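Local coordinates for protein N-acetylgalactosaminyltransferase 7 (Homo sapiens, PDB 6IWR) that belongs to the glycosyltransferases, combining a GT-A-type family 2 glycosyltransferase region with a ricin-type beta-trefoil lectin region in a single chain, at residues I359-W364 with K451-E456; I363-G368 with E410-E415; P309-L314 with P321-A326. All coordinates share one frame; numbering follows the deposited sequence.

Contact 1 of 3, residues I359-W364 with K451-E456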
# COMPACT_ATOMS: atom_id res chain seq x y z
N ILE A 359 18.13 -1.84 -25.81
CA ILE A 359 19.04 -2.87 -26.31
C ILE A 359 18.28 -3.94 -27.07
O ILE A 359 18.77 -4.44 -28.09
CB ILE A 359 19.87 -3.45 -25.14
CG1 ILE A 359 21.03 -4.30 -25.65
CG2 ILE A 359 19.00 -4.30 -24.23
CD1 ILE A 359 22.09 -3.54 -26.34
N SER A 360 17.06 -4.28 -26.62
CA SER A 360 16.22 -5.23 -27.37
C SER A 360 15.91 -4.73 -28.78
O SER A 360 16.14 -5.45 -29.76
CB SER A 360 14.92 -5.50 -26.63
OG SER A 360 15.16 -6.03 -25.34
N TYR A 361 15.36 -3.52 -28.90
CA TYR A 361 15.06 -3.00 -30.23
C TYR A 361 16.34 -2.92 -31.08
O TYR A 361 16.36 -3.41 -32.21
CB TYR A 361 14.34 -1.65 -30.15
CG TYR A 361 13.13 -1.65 -29.24
CD1 TYR A 361 12.24 -2.71 -29.24
CD2 TYR A 361 12.91 -0.60 -28.35
CE1 TYR A 361 11.14 -2.71 -28.40
CE2 TYR A 361 11.82 -0.59 -27.51
CZ TYR A 361 10.93 -1.64 -27.53
OH TYR A 361 9.85 -1.64 -26.67
N LYS A 362 17.43 -2.35 -30.53
CA LYS A 362 18.69 -2.33 -31.28
C LYS A 362 19.04 -3.71 -31.83
O LYS A 362 19.35 -3.86 -33.02
CB LYS A 362 19.86 -1.82 -30.41
CG LYS A 362 19.88 -0.33 -30.23
CD LYS A 362 21.28 0.22 -30.04
CE LYS A 362 21.70 0.20 -28.58
NZ LYS A 362 22.34 1.48 -28.20
N ILE A 363 19.04 -4.73 -30.97
CA ILE A 363 19.49 -6.04 -31.42
C ILE A 363 18.61 -6.53 -32.56
O ILE A 363 19.09 -7.00 -33.60
CB ILE A 363 19.49 -7.05 -30.26
CG1 ILE A 363 20.60 -6.72 -29.29
CG2 ILE A 363 19.62 -8.44 -30.80
CD1 ILE A 363 20.56 -7.58 -28.04
N TRP A 364 17.29 -6.44 -32.38
CA TRP A 364 16.37 -7.03 -33.33
C TRP A 364 16.37 -6.25 -34.64
O TRP A 364 16.52 -6.84 -35.72
CB TRP A 364 14.98 -7.08 -32.73
CG TRP A 364 14.67 -8.30 -31.93
CD1 TRP A 364 14.25 -8.35 -30.64
CD2 TRP A 364 14.72 -9.66 -32.39
NE1 TRP A 364 14.02 -9.64 -30.26
CE2 TRP A 364 14.30 -10.47 -31.30
CE3 TRP A 364 15.04 -10.27 -33.61
CZ2 TRP A 364 14.24 -11.86 -31.39
CZ3 TRP A 364 14.97 -11.64 -33.70
CH2 TRP A 364 14.57 -12.43 -32.59
N LYS A 451 7.99 -1.11 -37.76
CA LYS A 451 6.82 -1.75 -38.33
C LYS A 451 7.12 -3.22 -38.69
O LYS A 451 6.33 -4.13 -38.39
CB LYS A 451 6.35 -0.92 -39.53
CG LYS A 451 4.94 -1.17 -40.04
CD LYS A 451 3.89 -1.10 -38.93
CE LYS A 451 2.54 -1.65 -39.41
NZ LYS A 451 1.55 -1.76 -38.31
N TRP A 452 8.27 -3.47 -39.33
CA TRP A 452 8.72 -4.85 -39.52
C TRP A 452 8.78 -5.58 -38.19
O TRP A 452 8.21 -6.66 -38.02
CB TRP A 452 10.08 -4.89 -40.22
CG TRP A 452 10.75 -6.23 -40.18
CD1 TRP A 452 10.65 -7.25 -41.10
CD2 TRP A 452 11.63 -6.71 -39.16
NE1 TRP A 452 11.41 -8.32 -40.71
CE2 TRP A 452 12.01 -8.02 -39.51
CE3 TRP A 452 12.10 -6.17 -37.96
CZ2 TRP A 452 12.86 -8.79 -38.71
CZ3 TRP A 452 12.94 -6.93 -37.17
CH2 TRP A 452 13.32 -8.23 -37.55
N PHE A 453 9.46 -4.98 -37.22
CA PHE A 453 9.62 -5.62 -35.92
C PHE A 453 8.28 -6.04 -35.34
O PHE A 453 8.13 -7.18 -34.87
CB PHE A 453 10.37 -4.67 -35.00
CG PHE A 453 10.51 -5.16 -33.60
CD1 PHE A 453 11.34 -6.24 -33.30
CD2 PHE A 453 9.84 -4.51 -32.56
CE1 PHE A 453 11.50 -6.66 -31.99
CE2 PHE A 453 9.97 -4.94 -31.24
CZ PHE A 453 10.81 -6.01 -30.95
N MET A 454 7.28 -5.15 -35.37
CA MET A 454 6.00 -5.46 -34.75
C MET A 454 5.25 -6.55 -35.50
O MET A 454 4.41 -7.25 -34.92
CB MET A 454 5.14 -4.20 -34.66
CG MET A 454 5.37 -3.32 -33.43
SD MET A 454 5.10 -4.20 -31.88
CE MET A 454 6.83 -4.29 -31.47
N GLU A 455 5.52 -6.71 -36.78
CA GLU A 455 4.72 -7.60 -37.59
C GLU A 455 5.37 -8.97 -37.80
O GLU A 455 4.66 -9.95 -38.03
CB GLU A 455 4.41 -6.92 -38.93
CG GLU A 455 3.42 -5.75 -38.73
CD GLU A 455 3.04 -5.04 -40.02
OE1 GLU A 455 3.65 -5.32 -41.07
OE2 GLU A 455 2.13 -4.19 -39.99
N GLU A 456 6.69 -9.05 -37.68
CA GLU A 456 7.46 -10.27 -37.89
C GLU A 456 7.92 -10.92 -36.59
O GLU A 456 7.75 -12.13 -36.42
CB GLU A 456 8.67 -9.96 -38.79
CG GLU A 456 9.57 -11.15 -39.06
CD GLU A 456 8.83 -12.31 -39.67
OE1 GLU A 456 9.16 -13.47 -39.34
OE2 GLU A 456 7.90 -12.04 -40.47
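Phe453 pushes its ring in between Tyr361 and Trp364, meeting Trp364 with CE1 and Tyr361 with CE2. Its CE1 lies 3.5 Å from Trp364 CD1, and this indole atom meets Phe453 at the edge, near the plane of the phenyl ring. The same CE1 is 3.6 Å from Trp364 CB, so the root of the tryptophan is gripped along with its five-membered ring. Across the phenyl ring, CE2 of Phe453 comes to 3.8 Å from Tyr361 CD1. Neither pair is a clean stack or an edge-to-face pair: the Phe453 plane is turned 78° from that of Tyr361 and 44° from the Trp364 five-membered ring. With CG anti to the backbone N (chi1 175°), the Phe453 ring is carried toward helix 355-365, between Tyr361 and Trp364. Together the three rings form an aromatic cluster where helix 450-457, the last helix of the chain, crosses helix 355-365, which packs on the GT-A-type sheet through strand 369-373. The short axes run at right angles and stay 11.2 Å apart, a gap that large side chains bridge. Phe450 widens the cluster by meeting both Phe453 and, edge-to-face, Tyr361. Trp364 has its polar end buried too, and its NE1 hydrogen-bonds Ser324 O. Beside the cluster, the partly exposed Trp452 brings CZ3 to 3.9 Å from the backbone O of Trp364, while Glu456 CB lies over one face of the Trp452 indole. Helix 450-457 has a wider pi-type turn at 453-456; just before it, Trp452 O accepts from Glu455 N and Glu456 N.

Contact 2 of 3, residues I363-G368 with E410-E415; sequences IWQCGG and EVWWDE
Trp412 lays the benzene side of its indole against the turn that ends helix 355-365, where Gln365 and Cys366 receive it. Starting at the root, CB lies at the outer limit of contact with the amide end of Gln365. CG sits beside Trp412's own backbone N, chi1 being -67°, and this swings the ring across to the other segment. Beyond CG and CD2, CE3 packs 3.9 Å from Gln365 CD, the amide plane being turned 79° from that of the indole. The two side chains slide past each other in opposite directions. Further along, Trp412 CZ3 is 4.1 Å from Cys366 SG, and at the tip CH2 closes to 3.8 Å from the same sulfur. This is a sulfur-aromatic contact of oblique geometry: Cys366 SG stands 4.9 Å from the centroid of the Trp412 six-membered ring and 70° off its normal. The sulfur belongs to the disulfide with Cys447, so the tryptophan packs directly against a covalent tie. Val411 CG2 lies 3.6 Å above one face of the Trp412 ring, toward its rim. The cysteine is carried by a Schellman motif: Gly367, with positive phi, is the C-prime residue, Gly368 N bonds Ile363 O, and Gly367 N makes a weaker bond to Trp364 O. On the other segment, Asp414 OD1 forms a salt bridge with Arg442, which also donates to Val411 O. The C-terminal ends of helices 355-365 and 400-412 thus come together here; Arg442 of helix 436-444 touches Gln365 and Trp412, Phe441 touches Cys366, and helix 450-457 reaches Gln365 through Phe450 and Phe453.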
# COMPACT_ATOMS: atom_id res chain seq x y z
N ILE A 363 19.04 -4.73 -30.97
CA ILE A 363 19.49 -6.04 -31.42
C ILE A 363 18.61 -6.53 -32.56
O ILE A 363 19.09 -7.00 -33.60
CB ILE A 363 19.49 -7.05 -30.26
CG1 ILE A 363 20.60 -6.72 -29.29
CG2 ILE A 363 19.62 -8.44 -30.80
CD1 ILE A 363 20.56 -7.58 -28.04
N TRP A 364 17.29 -6.44 -32.38
CA TRP A 364 16.37 -7.03 -33.33
C TRP A 364 16.37 -6.25 -34.64
O TRP A 364 16.52 -6.84 -35.72
CB TRP A 364 14.98 -7.08 -32.73
CG TRP A 364 14.67 -8.30 -31.93
CD1 TRP A 364 14.25 -8.35 -30.64
CD2 TRP A 364 14.72 -9.66 -32.39
NE1 TRP A 364 14.02 -9.64 -30.26
CE2 TRP A 364 14.30 -10.47 -31.30
CE3 TRP A 364 15.04 -10.27 -33.61
CZ2 TRP A 364 14.24 -11.86 -31.39
CZ3 TRP A 364 14.97 -11.64 -33.70
CH2 TRP A 364 14.57 -12.43 -32.59
N GLN A 365 16.20 -4.93 -34.57
CA GLN A 365 16.05 -4.13 -35.77
C GLN A 365 17.35 -3.96 -36.53
O GLN A 365 17.31 -3.58 -37.71
CB GLN A 365 15.47 -2.77 -35.43
CG GLN A 365 14.00 -2.83 -35.07
CD GLN A 365 13.51 -1.51 -34.54
OE1 GLN A 365 13.43 -0.53 -35.29
NE2 GLN A 365 13.21 -1.47 -33.25
N CYS A 366 18.49 -4.25 -35.93
CA CYS A 366 19.75 -4.09 -36.64
C CYS A 366 20.35 -5.42 -37.03
O CYS A 366 21.55 -5.49 -37.32
CB CYS A 366 20.74 -3.27 -35.81
SG CYS A 366 20.04 -1.64 -35.37
N GLY A 367 19.54 -6.48 -37.06
CA GLY A 367 19.98 -7.73 -37.64
C GLY A 367 20.37 -8.82 -36.66
O GLY A 367 20.73 -9.91 -37.11
N GLY A 368 20.28 -8.58 -35.36
CA GLY A 368 20.59 -9.58 -34.37
C GLY A 368 19.37 -10.37 -33.97
O GLY A 368 18.31 -10.30 -34.60
N GLU A 410 11.53 7.64 -29.33
CA GLU A 410 11.78 8.58 -30.42
C GLU A 410 12.80 8.03 -31.42
O GLU A 410 12.75 8.38 -32.61
CB GLU A 410 12.26 9.92 -29.84
CG GLU A 410 11.15 10.93 -29.44
CD GLU A 410 10.13 11.19 -30.54
OE1 GLU A 410 8.95 11.45 -30.21
OE2 GLU A 410 10.52 11.12 -31.73
N VAL A 411 13.72 7.17 -30.99
CA VAL A 411 14.71 6.67 -31.94
C VAL A 411 14.26 5.36 -32.60
O VAL A 411 14.64 5.09 -33.74
CB VAL A 411 16.11 6.55 -31.28
CG1 VAL A 411 15.99 6.07 -29.89
CG2 VAL A 411 17.00 5.59 -32.07
N TRP A 412 13.41 4.57 -31.94
CA TRP A 412 13.15 3.20 -32.39
C TRP A 412 11.72 2.91 -32.81
O TRP A 412 11.52 2.05 -33.67
CB TRP A 412 13.56 2.19 -31.30
CG TRP A 412 15.03 2.16 -31.07
CD1 TRP A 412 15.72 2.60 -29.97
CD2 TRP A 412 16.02 1.71 -32.01
NE1 TRP A 412 17.09 2.45 -30.17
CE2 TRP A 412 17.29 1.90 -31.41
CE3 TRP A 412 15.97 1.19 -33.31
CZ2 TRP A 412 18.48 1.58 -32.06
CZ3 TRP A 412 17.15 0.87 -33.95
CH2 TRP A 412 18.39 1.07 -33.33
N TRP A 413 10.71 3.58 -32.24
CA TRP A 413 9.33 3.16 -32.46
C TRP A 413 8.68 3.74 -33.71
O TRP A 413 7.54 3.38 -34.00
CB TRP A 413 8.45 3.54 -31.27
CG TRP A 413 8.52 2.63 -30.09
CD1 TRP A 413 9.59 1.84 -29.72
CD2 TRP A 413 7.50 2.40 -29.11
NE1 TRP A 413 9.28 1.14 -28.57
CE2 TRP A 413 8.01 1.47 -28.17
CE3 TRP A 413 6.19 2.90 -28.94
CZ2 TRP A 413 7.26 1.02 -27.08
CZ3 TRP A 413 5.46 2.45 -27.86
CH2 TRP A 413 5.99 1.53 -26.93
N ASP A 414 9.35 4.63 -34.43
CA ASP A 414 8.76 5.24 -35.61
C ASP A 414 7.32 5.68 -35.38
O ASP A 414 7.03 6.41 -34.43
CB ASP A 414 8.79 4.29 -36.80
CG ASP A 414 10.16 3.71 -37.05
OD1 ASP A 414 11.15 4.37 -36.68
OD2 ASP A 414 10.24 2.58 -37.59
N GLU A 415 6.42 5.23 -36.27
CA GLU A 415 5.04 5.70 -36.26
C GLU A 415 4.40 5.26 -34.96
O GLU A 415 3.40 5.83 -34.52
CB GLU A 415 4.26 5.17 -37.47
CG GLU A 415 4.49 3.71 -37.85
CD GLU A 415 5.25 3.58 -39.17
OE1 GLU A 415 4.96 2.63 -39.95
OE2 GLU A 415 6.12 4.44 -39.43

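Contact 3 of 3, residues P309-L314 with P321-A326; sequences PQEKRL and PYRSPA
Glu311 and Arg323 form a side-on salt bridge in which two nitrogens serve two oxygens. Arg323 NE donates to Glu311 OE1 at 3.0 Å, using the syn lone pair of that oxygen, and Arg323 NH2 donates to Glu311 OE2 at 2.9 Å, also on the syn side but somewhat above the carboxylate plane. The NH2 bond is moderately bent, at 152°. A weak third bond, Arg323 NE to Glu311 OE2 at 3.1 Å, makes NE bifurcated. The groups are not coplanar: carboxylate and guanidinium planes differ by 38°, so OE2 stays in the guanidinium plane while OE1 is tilted from it. A bend at chi2 of Glu311 (-64°) turns the carboxylate over toward the arginine, and OE1 also rests 3.5 Å from Arg323 CG. OE2 has a further partner in the hydroxyl of Tyr459, which leaves both oxygens of this buried carboxylate engaged, while Arg293 adds only a long, weak ion pair; the paired arginine and the Tyr459 hydroxyl would be expected to favour a charged Glu311. Leu314 CD1 lies over one face of the guanidinium, toward its rim, 3.7 Å from Arg323 NH2. Two backbone atoms are also paired, Glu311 N with Thr308 OG1 and Arg323 O with Arg293 NE, and Ser324 OG is bonded to Gly294 N and Tyr322 OH to Ala292 O, both in strand 292-296. Helix 309-313 is thereby pinned to strand 322-323, which in turn runs antiparallel to strand 369-373 through backbone bonds of Tyr322 with Phe372 and Ser324 with Leu370, while helix 355-365 reaches Arg323 through Trp364.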
# COMPACT_ATOMS: atom_id res chain seq x y z
N PRO A 309 2.42 -20.51 -30.31
CA PRO A 309 2.53 -21.67 -31.22
C PRO A 309 3.39 -21.40 -32.45
O PRO A 309 4.08 -22.32 -32.91
CB PRO A 309 1.06 -21.96 -31.59
CG PRO A 309 0.25 -20.84 -31.01
CD PRO A 309 1.03 -20.25 -29.90
N GLN A 310 3.37 -20.18 -32.99
CA GLN A 310 4.26 -19.86 -34.11
C GLN A 310 5.71 -20.16 -33.78
O GLN A 310 6.44 -20.74 -34.59
CB GLN A 310 4.12 -18.38 -34.51
CG GLN A 310 2.73 -17.91 -34.91
CD GLN A 310 1.85 -17.59 -33.73
OE1 GLN A 310 2.21 -17.84 -32.57
NE2 GLN A 310 0.67 -17.05 -34.01
N GLU A 311 6.17 -19.76 -32.59
CA GLU A 311 7.56 -19.99 -32.25
C GLU A 311 7.84 -21.48 -32.08
O GLU A 311 8.95 -21.95 -32.40
CB GLU A 311 7.93 -19.21 -30.99
CG GLU A 311 7.87 -17.70 -31.17
CD GLU A 311 8.88 -17.19 -32.18
OE1 GLU A 311 10.02 -17.69 -32.18
OE2 GLU A 311 8.53 -16.27 -32.95
N LYS A 312 6.86 -22.24 -31.58
CA LYS A 312 7.07 -23.67 -31.40
C LYS A 312 7.15 -24.40 -32.74
O LYS A 312 7.87 -25.40 -32.86
CB LYS A 312 5.97 -24.25 -30.53
CG LYS A 312 5.96 -23.66 -29.13
CD LYS A 312 4.78 -24.14 -28.34
CE LYS A 312 4.68 -23.36 -27.06
NZ LYS A 312 3.48 -23.72 -26.27
N ARG A 313 6.45 -23.93 -33.78
CA ARG A 313 6.61 -24.60 -35.07
C ARG A 313 8.02 -24.41 -35.62
O ARG A 313 8.47 -25.21 -36.45
CB ARG A 313 5.59 -24.12 -36.09
CG ARG A 313 5.88 -24.73 -37.48
CD ARG A 313 6.22 -26.24 -37.34
NE ARG A 313 6.74 -26.88 -38.55
CZ ARG A 313 7.48 -27.99 -38.57
NH1 ARG A 313 7.82 -28.60 -37.43
NH2 ARG A 313 7.91 -28.48 -39.73
N LEU A 314 8.72 -23.37 -35.18
CA LEU A 314 10.09 -23.09 -35.61
C LEU A 314 11.11 -23.95 -34.87
O LEU A 314 12.28 -23.93 -35.24
CB LEU A 314 10.44 -21.62 -35.40
CG LEU A 314 9.56 -20.49 -35.96
CD1 LEU A 314 10.26 -19.15 -35.85
CD2 LEU A 314 9.18 -20.77 -37.40
N PRO A 321 16.50 -22.83 -27.21
CA PRO A 321 16.25 -21.39 -27.12
C PRO A 321 15.00 -21.02 -27.90
O PRO A 321 14.54 -21.76 -28.77
CB PRO A 321 17.50 -20.77 -27.74
CG PRO A 321 18.55 -21.80 -27.51
CD PRO A 321 17.86 -23.11 -27.69
N TYR A 322 14.44 -19.85 -27.57
CA TYR A 322 13.37 -19.30 -28.39
C TYR A 322 13.48 -17.77 -28.44
O TYR A 322 14.22 -17.15 -27.66
CB TYR A 322 11.99 -19.76 -27.90
CG TYR A 322 11.62 -19.42 -26.46
CD1 TYR A 322 10.99 -18.22 -26.14
CD2 TYR A 322 11.85 -20.33 -25.43
CE1 TYR A 322 10.62 -17.91 -24.85
CE2 TYR A 322 11.50 -20.02 -24.13
CZ TYR A 322 10.87 -18.81 -23.84
OH TYR A 322 10.49 -18.49 -22.56
N ARG A 323 12.75 -17.17 -29.37
CA ARG A 323 12.81 -15.73 -29.56
C ARG A 323 11.92 -14.99 -28.55
O ARG A 323 10.77 -15.36 -28.32
CB ARG A 323 12.39 -15.35 -30.98
CG ARG A 323 13.16 -16.09 -32.06
CD ARG A 323 12.88 -15.58 -33.46
NE ARG A 323 11.49 -15.73 -33.88
CZ ARG A 323 11.06 -15.41 -35.09
NH1 ARG A 323 11.93 -14.94 -35.97
NH2 ARG A 323 9.79 -15.55 -35.43
N SER A 324 12.46 -13.92 -27.96
CA SER A 324 11.69 -12.94 -27.22
C SER A 324 11.81 -11.56 -27.86
O SER A 324 12.89 -11.21 -28.36
CB SER A 324 12.16 -12.87 -25.76
OG SER A 324 11.47 -11.83 -25.08
N PRO A 325 10.75 -10.76 -27.88
CA PRO A 325 10.90 -9.40 -28.41
C PRO A 325 11.74 -8.50 -27.50
O PRO A 325 12.34 -7.53 -27.99
CB PRO A 325 9.46 -8.88 -28.53
CG PRO A 325 8.58 -10.10 -28.39
CD PRO A 325 9.36 -11.04 -27.49
N ALA A 326 11.81 -8.80 -26.20
CA ALA A 326 12.53 -7.98 -25.24
C ALA A 326 13.02 -8.85 -24.08
O ALA A 326 12.59 -10.00 -23.91
CB ALA A 326 11.64 -6.85 -24.71

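Along the chain, contact 3 closes before the other two open, and contacts 1 and 2 both start from helix 355-365, sharing Ile363 and Trp364. Their centres are about 5 Å apart, so helices 400-412 and 450-457 pack against neighbouring parts of one helix, and Tyr361 of contact 1 touches Trp412 and Trp413 of contact 2. The centre of contact 3 lies about 14 Å from that of contact 1 and about 19 Å from that of contact 2. Trp364 lies in the shared helix of contacts 1 and 2 and hydrogen-bonds Ser324 O of contact 3. Strand 322-323 of the mixed sheet, helix 355-365 and helices 400-412 and 450-457 are thus packed in succession.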